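Local coordinates for xylulose kinase (PDB 2ITM), which phosphorylates D-xylulose to D-xylulose 5-phosphate at the expense of ATP, and accepts 1-deoxy-D-xylulose less efficiently, at residues I5-T9 against A74-H78; P45-W49 against Y155-M160; M405-G411 against Y462-Q466. All coordinates share one frame; numbering follows the deposited sequence.

Interaction 1: residues I5-T9 against A74-H78. With XUL (D-xylulose), chain C.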
# COMPACT_ATOMS: atom_id res chain seq x y z
N ILE A 5 -40.79 1.15 -14.76
CA ILE A 5 -40.36 1.37 -13.38
C ILE A 5 -39.16 0.49 -13.03
O ILE A 5 -39.16 -0.70 -13.30
CB ILE A 5 -41.49 1.05 -12.42
CG1 ILE A 5 -42.75 1.82 -12.78
CG2 ILE A 5 -41.07 1.37 -11.01
CD1 ILE A 5 -43.98 1.28 -12.13
N ASP A 6 -38.16 1.09 -12.41
CA ASP A 6 -37.03 0.36 -11.85
C ASP A 6 -36.90 0.57 -10.36
O ASP A 6 -36.53 1.64 -9.90
CB ASP A 6 -35.74 0.71 -12.57
CG ASP A 6 -34.53 0.03 -11.97
OD1 ASP A 6 -33.50 0.70 -11.83
OD2 ASP A 6 -34.51 -1.16 -11.62
N LEU A 7 -37.23 -0.47 -9.61
CA LEU A 7 -37.02 -0.51 -8.18
C LEU A 7 -35.59 -0.90 -7.89
O LEU A 7 -35.25 -2.07 -7.84
CB LEU A 7 -37.99 -1.51 -7.55
CG LEU A 7 -38.58 -1.22 -6.19
CD1 LEU A 7 -39.05 -2.48 -5.53
CD2 LEU A 7 -37.62 -0.50 -5.31
N GLY A 8 -34.75 0.10 -7.69
CA GLY A 8 -33.38 -0.12 -7.31
C GLY A 8 -33.22 -0.29 -5.83
O GLY A 8 -34.18 -0.41 -5.09
N THR A 9 -31.97 -0.31 -5.39
CA THR A 9 -31.68 -0.35 -3.97
C THR A 9 -31.67 1.05 -3.36
O THR A 9 -32.15 1.26 -2.28
CB THR A 9 -30.36 -1.07 -3.71
OG1 THR A 9 -30.27 -2.23 -4.53
CG2 THR A 9 -30.35 -1.65 -2.33
N ALA A 74 -39.00 -3.41 -13.36
CA ALA A 74 -37.79 -4.15 -13.03
C ALA A 74 -37.34 -3.82 -11.61
O ALA A 74 -37.81 -2.87 -11.02
CB ALA A 74 -36.68 -3.81 -14.01
N GLY A 75 -36.42 -4.61 -11.09
CA GLY A 75 -36.11 -4.59 -9.68
C GLY A 75 -34.79 -5.20 -9.26
O GLY A 75 -34.31 -6.15 -9.86
N GLN A 76 -34.22 -4.63 -8.22
CA GLN A 76 -33.22 -5.30 -7.42
C GLN A 76 -33.58 -6.75 -7.15
O GLN A 76 -34.67 -7.06 -6.70
CB GLN A 76 -32.96 -4.54 -6.11
CG GLN A 76 -34.15 -4.45 -5.19
CD GLN A 76 -33.80 -4.03 -3.77
OE1 GLN A 76 -33.14 -4.76 -3.06
NE2 GLN A 76 -34.27 -2.87 -3.38
N MET A 77 -32.66 -7.64 -7.45
CA MET A 77 -32.93 -9.06 -7.47
C MET A 77 -32.85 -9.65 -6.05
O MET A 77 -32.30 -9.04 -5.16
CB MET A 77 -31.97 -9.77 -8.42
CG MET A 77 -31.94 -9.19 -9.83
SD MET A 77 -30.61 -9.82 -10.84
CE MET A 77 -31.18 -11.45 -11.11
N HIS A 78 -33.41 -10.84 -5.87
CA HIS A 78 -33.09 -11.69 -4.73
C HIS A 78 -33.59 -11.26 -3.35
O HIS A 78 -33.32 -11.93 -2.37
CB HIS A 78 -31.59 -11.74 -4.50
CG HIS A 78 -30.80 -12.13 -5.71
ND1 HIS A 78 -31.02 -13.30 -6.39
CD2 HIS A 78 -29.79 -11.51 -6.34
CE1 HIS A 78 -30.18 -13.38 -7.40
NE2 HIS A 78 -29.42 -12.30 -7.39
C1 XUL C . -26.80 -10.53 -8.44
C2 XUL C . -26.70 -9.15 -9.04
C3 XUL C . -27.94 -8.32 -9.13
C4 XUL C . -27.72 -7.17 -8.19
C5 XUL C . -29.01 -6.45 -7.83
O1 XUL C . -27.20 -11.48 -9.39
O2 XUL C . -25.48 -8.45 -8.97
O3 XUL C . -28.96 -9.11 -8.60
O4 XUL C . -27.16 -7.74 -7.05
O5 XUL C . -30.07 -7.10 -8.44
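Two parallel strands at the heart of the N-terminal actin-like ATPase domain meet where D6 and L7 run beside A74 and G75, and the second of them runs on into the sugar site. A74 N donates a hydrogen bond to I5 O at 2.7 Å, L7 N to A74 O at 2.8 Å, and Q76 N to L7 O at 2.8 Å, the usual parallel ladder. L7 O also takes a CA-H contact from G75. Beyond the last rung Q76 turns back over the loop after the first strand: with CG between its backbone N and carbonyl carbon (chi1 63°) and the chain then extended, NE2 reaches G8 O in a weak bond of 3.0 Å. The T9 side chain lies across Q76 at about a right angle, its OG1 held by W96. M77 and H78, which follow Q76, bind the sugar: M77 N donates to O5 of D-xylulose at 2.8 Å, and H78 NE2 meets its O1 at 3.1 Å, nearly straight, while ND1, hydrogen-bonded to G173 O, fixes the ring's rotation. D6, thought important for activity, shares its face with A74, both against helix 424-436; L7 packs on helix 152-161, while M77 touches D233 and N234 of helix 233-241.

Interaction 2: residues P45-W49 against Y155-M160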
# COMPACT_ATOMS: atom_id res chain seq x y z
N PRO A 45 -40.86 -2.64 2.81
CA PRO A 45 -41.47 -2.74 1.49
C PRO A 45 -42.46 -1.61 1.28
O PRO A 45 -42.72 -1.21 0.16
CB PRO A 45 -42.17 -4.10 1.53
CG PRO A 45 -41.45 -4.87 2.52
CD PRO A 45 -40.98 -3.89 3.56
N GLU A 46 -42.97 -1.06 2.37
CA GLU A 46 -43.81 0.11 2.28
C GLU A 46 -43.08 1.33 1.72
O GLU A 46 -43.66 2.11 0.99
CB GLU A 46 -44.47 0.43 3.62
CG GLU A 46 -45.44 1.59 3.58
CD GLU A 46 -46.68 1.30 2.78
OE1 GLU A 46 -47.15 0.15 2.79
OE2 GLU A 46 -47.19 2.22 2.14
N GLN A 47 -41.81 1.48 2.05
CA GLN A 47 -40.99 2.52 1.46
C GLN A 47 -40.83 2.38 -0.05
O GLN A 47 -40.70 3.37 -0.74
CB GLN A 47 -39.63 2.62 2.14
CG GLN A 47 -38.84 3.89 1.78
CD GLN A 47 -37.32 3.79 2.07
OE1 GLN A 47 -36.81 2.71 2.34
NE2 GLN A 47 -36.63 4.93 2.01
N TRP A 48 -40.83 1.15 -0.56
CA TRP A 48 -40.84 0.92 -2.00
C TRP A 48 -42.07 1.53 -2.63
O TRP A 48 -42.01 2.18 -3.66
CB TRP A 48 -40.79 -0.57 -2.34
CG TRP A 48 -39.57 -1.28 -1.87
CD1 TRP A 48 -38.36 -0.75 -1.60
CD2 TRP A 48 -39.46 -2.70 -1.62
NE1 TRP A 48 -37.47 -1.73 -1.19
CE2 TRP A 48 -38.14 -2.94 -1.21
CE3 TRP A 48 -40.34 -3.78 -1.71
CZ2 TRP A 48 -37.68 -4.20 -0.87
CZ3 TRP A 48 -39.89 -5.02 -1.38
CH2 TRP A 48 -38.59 -5.23 -0.97
N TRP A 49 -43.21 1.33 -1.99
CA TRP A 49 -44.45 1.78 -2.57
C TRP A 49 -44.53 3.29 -2.53
O TRP A 49 -44.79 3.92 -3.54
CB TRP A 49 -45.66 1.17 -1.89
CG TRP A 49 -46.91 1.87 -2.28
CD1 TRP A 49 -47.60 2.76 -1.54
CD2 TRP A 49 -47.60 1.77 -3.52
NE1 TRP A 49 -48.70 3.21 -2.23
CE2 TRP A 49 -48.71 2.61 -3.46
CE3 TRP A 49 -47.39 1.04 -4.69
CZ2 TRP A 49 -49.60 2.74 -4.50
CZ3 TRP A 49 -48.26 1.16 -5.69
CH2 TRP A 49 -49.36 2.00 -5.60
N TYR A 155 -43.46 -7.51 -5.21
CA TYR A 155 -44.29 -6.93 -4.17
C TYR A 155 -44.94 -5.67 -4.69
O TYR A 155 -46.11 -5.44 -4.48
CB TYR A 155 -43.50 -6.62 -2.90
CG TYR A 155 -44.29 -5.79 -1.91
CD1 TYR A 155 -45.22 -6.37 -1.09
CD2 TYR A 155 -44.11 -4.43 -1.84
CE1 TYR A 155 -45.94 -5.61 -0.20
CE2 TYR A 155 -44.83 -3.66 -0.96
CZ TYR A 155 -45.75 -4.26 -0.14
OH TYR A 155 -46.47 -3.49 0.73
N LEU A 156 -44.15 -4.89 -5.40
CA LEU A 156 -44.63 -3.74 -6.14
C LEU A 156 -45.79 -4.05 -7.07
O LEU A 156 -46.80 -3.36 -7.06
CB LEU A 156 -43.49 -3.09 -6.89
CG LEU A 156 -43.55 -1.59 -7.07
CD1 LEU A 156 -44.02 -0.90 -5.81
CD2 LEU A 156 -42.19 -1.08 -7.47
N ARG A 157 -45.65 -5.10 -7.87
CA ARG A 157 -46.73 -5.56 -8.72
C ARG A 157 -48.02 -5.81 -7.95
O ARG A 157 -49.07 -5.33 -8.33
CB ARG A 157 -46.31 -6.79 -9.52
CG ARG A 157 -47.40 -7.36 -10.39
CD ARG A 157 -47.22 -8.82 -10.77
NE ARG A 157 -45.81 -9.13 -10.95
CZ ARG A 157 -45.09 -8.70 -11.96
NH1 ARG A 157 -45.63 -7.95 -12.90
NH2 ARG A 157 -43.82 -9.02 -12.03
N LEU A 158 -47.94 -6.58 -6.88
CA LEU A 158 -49.09 -6.88 -6.03
C LEU A 158 -49.79 -5.63 -5.52
O LEU A 158 -50.99 -5.51 -5.60
CB LEU A 158 -48.68 -7.78 -4.88
CG LEU A 158 -49.72 -8.02 -3.79
CD1 LEU A 158 -50.72 -9.02 -4.25
CD2 LEU A 158 -49.09 -8.44 -2.49
N ARG A 159 -49.01 -4.67 -5.05
CA ARG A 159 -49.54 -3.37 -4.67
C ARG A 159 -50.20 -2.59 -5.82
O ARG A 159 -51.15 -1.86 -5.60
CB ARG A 159 -48.47 -2.53 -3.99
CG ARG A 159 -48.24 -2.88 -2.53
CD ARG A 159 -49.43 -2.60 -1.62
NE ARG A 159 -49.06 -1.82 -0.44
CZ ARG A 159 -49.15 -0.51 -0.36
NH1 ARG A 159 -49.60 0.18 -1.38
NH2 ARG A 159 -48.78 0.11 0.74
N MET A 160 -49.70 -2.78 -7.04
CA MET A 160 -50.23 -2.13 -8.20
C MET A 160 -51.40 -2.86 -8.87
O MET A 160 -52.24 -2.23 -9.49
CB MET A 160 -49.13 -1.89 -9.23
CG MET A 160 -48.16 -0.79 -8.90
SD MET A 160 -47.07 -0.44 -10.28
CE MET A 160 -46.28 -1.99 -10.47
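R159 lies over W49 and reaches past it to E46, and this trio makes the outer part of the contact. The guanidinium is tilted, its plane 45° from the indole, so NH1 dips toward the ring face while CZ stands 3.9 Å from the centroid of the five-membered ring, a cation-pi contact. NH1 and the indole NE1 are both donors, so their closeness is no hydrogen bond. The other nitrogen, NH2, makes a salt bridge to E46 OE1 at 2.6 Å whose hydrogen bond is weak because it is bent; E46 OE2 is also close to NH2, at 3.0 Å, and the carboxylate and guanidinium planes are clearly turned from each other. Bends at chi2 and chi3 fold the arginine chain back, which also brings NE to Y155 OH in a weak bond within its own helix.

W49 has CG anti to the backbone N (chi1 167°), which carries the indole across to helix 152-161; one face takes the arginine and the benzo edge meets the other helix: M160 CG lies in the ring plane, 3.8 Å from CZ3, and L156 CD1 sits at the edge near CE3. The helices, 45-62 and 152-161, belong to the N-terminal domain of the FGGY kinase fold and pack beside its central sheet; their axes here approach to 10.1 Å at a crossing angle of -59°, bridged by the side chains of W48, W49, Y155 and R159.

Deeper in, Y155 presents a face to P45, whose CB is 3.9 Å from the ring centroid in a CH-pi contact. W48 meets the same tyrosine with its edge, CE3 to Y155 CD2 at 3.8 Å, the two side chains crossing obliquely. T81 of strand 81-83 touches P45, W48 and Y155, and L7 of strand 2-7 lies against W48 and L156.

Interaction 3: residues M405-G411 against Y462-Q466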
# COMPACT_ATOMS: atom_id res chain seq x y z
N MET A 405 -7.16 0.06 -25.39
CA MET A 405 -6.33 -0.71 -24.51
C MET A 405 -7.05 -1.96 -24.09
O MET A 405 -6.46 -3.04 -24.06
CB MET A 405 -5.92 0.09 -23.29
CG MET A 405 -5.15 -0.73 -22.27
SD MET A 405 -4.71 0.12 -20.77
CE MET A 405 -3.47 1.20 -21.40
N LEU A 406 -8.33 -1.84 -23.77
CA LEU A 406 -9.15 -2.98 -23.39
C LEU A 406 -9.28 -3.99 -24.50
O LEU A 406 -9.31 -5.18 -24.26
CB LEU A 406 -10.54 -2.52 -22.99
CG LEU A 406 -10.92 -2.52 -21.52
CD1 LEU A 406 -9.83 -1.91 -20.71
CD2 LEU A 406 -12.22 -1.80 -21.30
N ALA A 407 -9.35 -3.50 -25.72
CA ALA A 407 -9.41 -4.36 -26.88
C ALA A 407 -8.08 -5.05 -27.15
O ALA A 407 -8.04 -6.22 -27.51
CB ALA A 407 -9.87 -3.58 -28.07
N ASP A 408 -6.99 -4.31 -26.98
CA ASP A 408 -5.66 -4.83 -27.21
C ASP A 408 -5.32 -5.93 -26.24
O ASP A 408 -4.83 -6.98 -26.60
CB ASP A 408 -4.65 -3.69 -27.08
CG ASP A 408 -4.78 -2.64 -28.18
OD1 ASP A 408 -5.37 -2.93 -29.23
OD2 ASP A 408 -4.29 -1.51 -28.07
N ILE A 409 -5.62 -5.66 -24.97
CA ILE A 409 -5.44 -6.60 -23.88
C ILE A 409 -6.28 -7.85 -24.05
O ILE A 409 -5.79 -8.95 -23.89
CB ILE A 409 -5.78 -5.93 -22.54
CG1 ILE A 409 -4.65 -5.01 -22.12
CG2 ILE A 409 -6.04 -6.95 -21.48
CD1 ILE A 409 -4.90 -4.31 -20.86
N SER A 410 -7.55 -7.68 -24.37
CA SER A 410 -8.52 -8.76 -24.29
C SER A 410 -8.59 -9.62 -25.53
O SER A 410 -9.03 -10.76 -25.46
CB SER A 410 -9.90 -8.21 -23.95
OG SER A 410 -10.52 -7.67 -25.08
N GLY A 411 -8.20 -9.08 -26.66
CA GLY A 411 -8.35 -9.78 -27.92
C GLY A 411 -9.78 -9.74 -28.42
O GLY A 411 -10.16 -10.48 -29.30
N TYR A 462 -1.65 -6.66 -28.68
CA TYR A 462 -2.20 -7.86 -28.08
C TYR A 462 -1.12 -8.83 -27.68
O TYR A 462 -1.10 -9.32 -26.57
CB TYR A 462 -3.21 -8.54 -29.00
CG TYR A 462 -3.69 -9.88 -28.54
CD1 TYR A 462 -4.65 -9.99 -27.55
CD2 TYR A 462 -3.19 -11.04 -29.08
CE1 TYR A 462 -5.09 -11.20 -27.12
CE2 TYR A 462 -3.63 -12.26 -28.65
CZ TYR A 462 -4.57 -12.34 -27.66
OH TYR A 462 -5.00 -13.56 -27.24
N ALA A 463 -0.21 -9.10 -28.60
CA ALA A 463 0.91 -9.99 -28.34
C ALA A 463 1.79 -9.49 -27.22
O ALA A 463 2.29 -10.27 -26.42
CB ALA A 463 1.71 -10.22 -29.58
N ALA A 464 1.97 -8.18 -27.16
CA ALA A 464 2.77 -7.55 -26.12
C ALA A 464 2.11 -7.67 -24.76
O ALA A 464 2.78 -7.66 -23.73
CB ALA A 464 3.02 -6.12 -26.46
N TYR A 465 0.80 -7.76 -24.75
CA TYR A 465 0.07 -7.76 -23.50
C TYR A 465 0.03 -9.15 -22.89
O TYR A 465 -0.11 -9.29 -21.70
CB TYR A 465 -1.32 -7.14 -23.67
CG TYR A 465 -1.36 -5.66 -23.39
CD1 TYR A 465 -1.85 -4.78 -24.33
CD2 TYR A 465 -0.93 -5.14 -22.19
CE1 TYR A 465 -1.89 -3.43 -24.09
CE2 TYR A 465 -0.98 -3.79 -21.92
CZ TYR A 465 -1.46 -2.94 -22.88
OH TYR A 465 -1.51 -1.60 -22.64
N GLN A 466 0.17 -10.17 -23.71
CA GLN A 466 -0.12 -11.51 -23.24
C GLN A 466 0.76 -11.97 -22.08
O GLN A 466 0.25 -12.48 -21.10
CB GLN A 466 -0.12 -12.52 -24.38
CG GLN A 466 -1.33 -12.46 -25.27
CD GLN A 466 -2.58 -12.98 -24.60
OE1 GLN A 466 -2.69 -14.17 -24.32
NE2 GLN A 466 -3.52 -12.09 -24.35
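I409 presses its CG1 onto the ring of Y465, and this pair centres the crossing of helix 400-410 with helix 459-479. CG1 stands 3.5 Å from the ring centroid, almost along the ring normal, a CH-pi contact directly over the middle of the ring. The isoleucine gets there with CG1 anti to its own carbonyl carbon (chi1 -76°) and CD1 extended beyond it, so the methyl runs on over the ring toward CE2, 4.1 Å away. Y465 has an unusual first torsion, chi1 -92°, away from the staggered values; its ring is covered by I409 CG1, and D408 CB approaches obliquely beside it, near CD1 and CE1. M405 lies at the phenol end, crossing at about a right angle, and its bend at chi3 brings CE to 3.6 Å from Y465 OH. That hydroxyl is hydrogen-bonded to E367.

Y462 has CG anti to the backbone N, which places the ring beside the C-terminal end of helix 400-410, with D408 O in the ring plane at its edge. The same carbonyl oxygen takes a CA-H contact from Y462 CA at 3.1 Å, and no conventional hydrogen bond joins the two segments. The tyrosine's CE1 comes to 3.6 Å from G411 CA, where the chain leaves the helix with positive phi. Q466 CG lies over one face of the Y462 ring, and the bend at chi2 turns the amide back toward I409 O.

The axes approach to 8.0 Å and cross at -66°. D408 ties the crossing further, with a salt bridge to R461 and a bond to the backbone of D458, while helix 358-381 lies against M405, I409 and Y465, and strand 414-417 against L406 and A407.

How the interactions relate
Interactions 1 and 2 are neighbours in the N-terminal domain, their centres about 11 Å apart, and they share a packed boundary: L7 CD2 lies 3.8 Å from W48 CD1, L7 CG is 3.8 Å from L156 CD2, and I5 meets M160. The helices of interaction 2 thus back the strand pair; the residues that follow strand 70-75, M77 and H78, contact the sugar, and the W48 side chain is about 11 Å from it. D6 in interaction 1 has its side chain about 4 Å from that of D233, the probable proton acceptor. Interaction 3 stands apart, with its centre about 35 Å from that of interaction 1 and 47 Å from that of interaction 2, far from the sugar site.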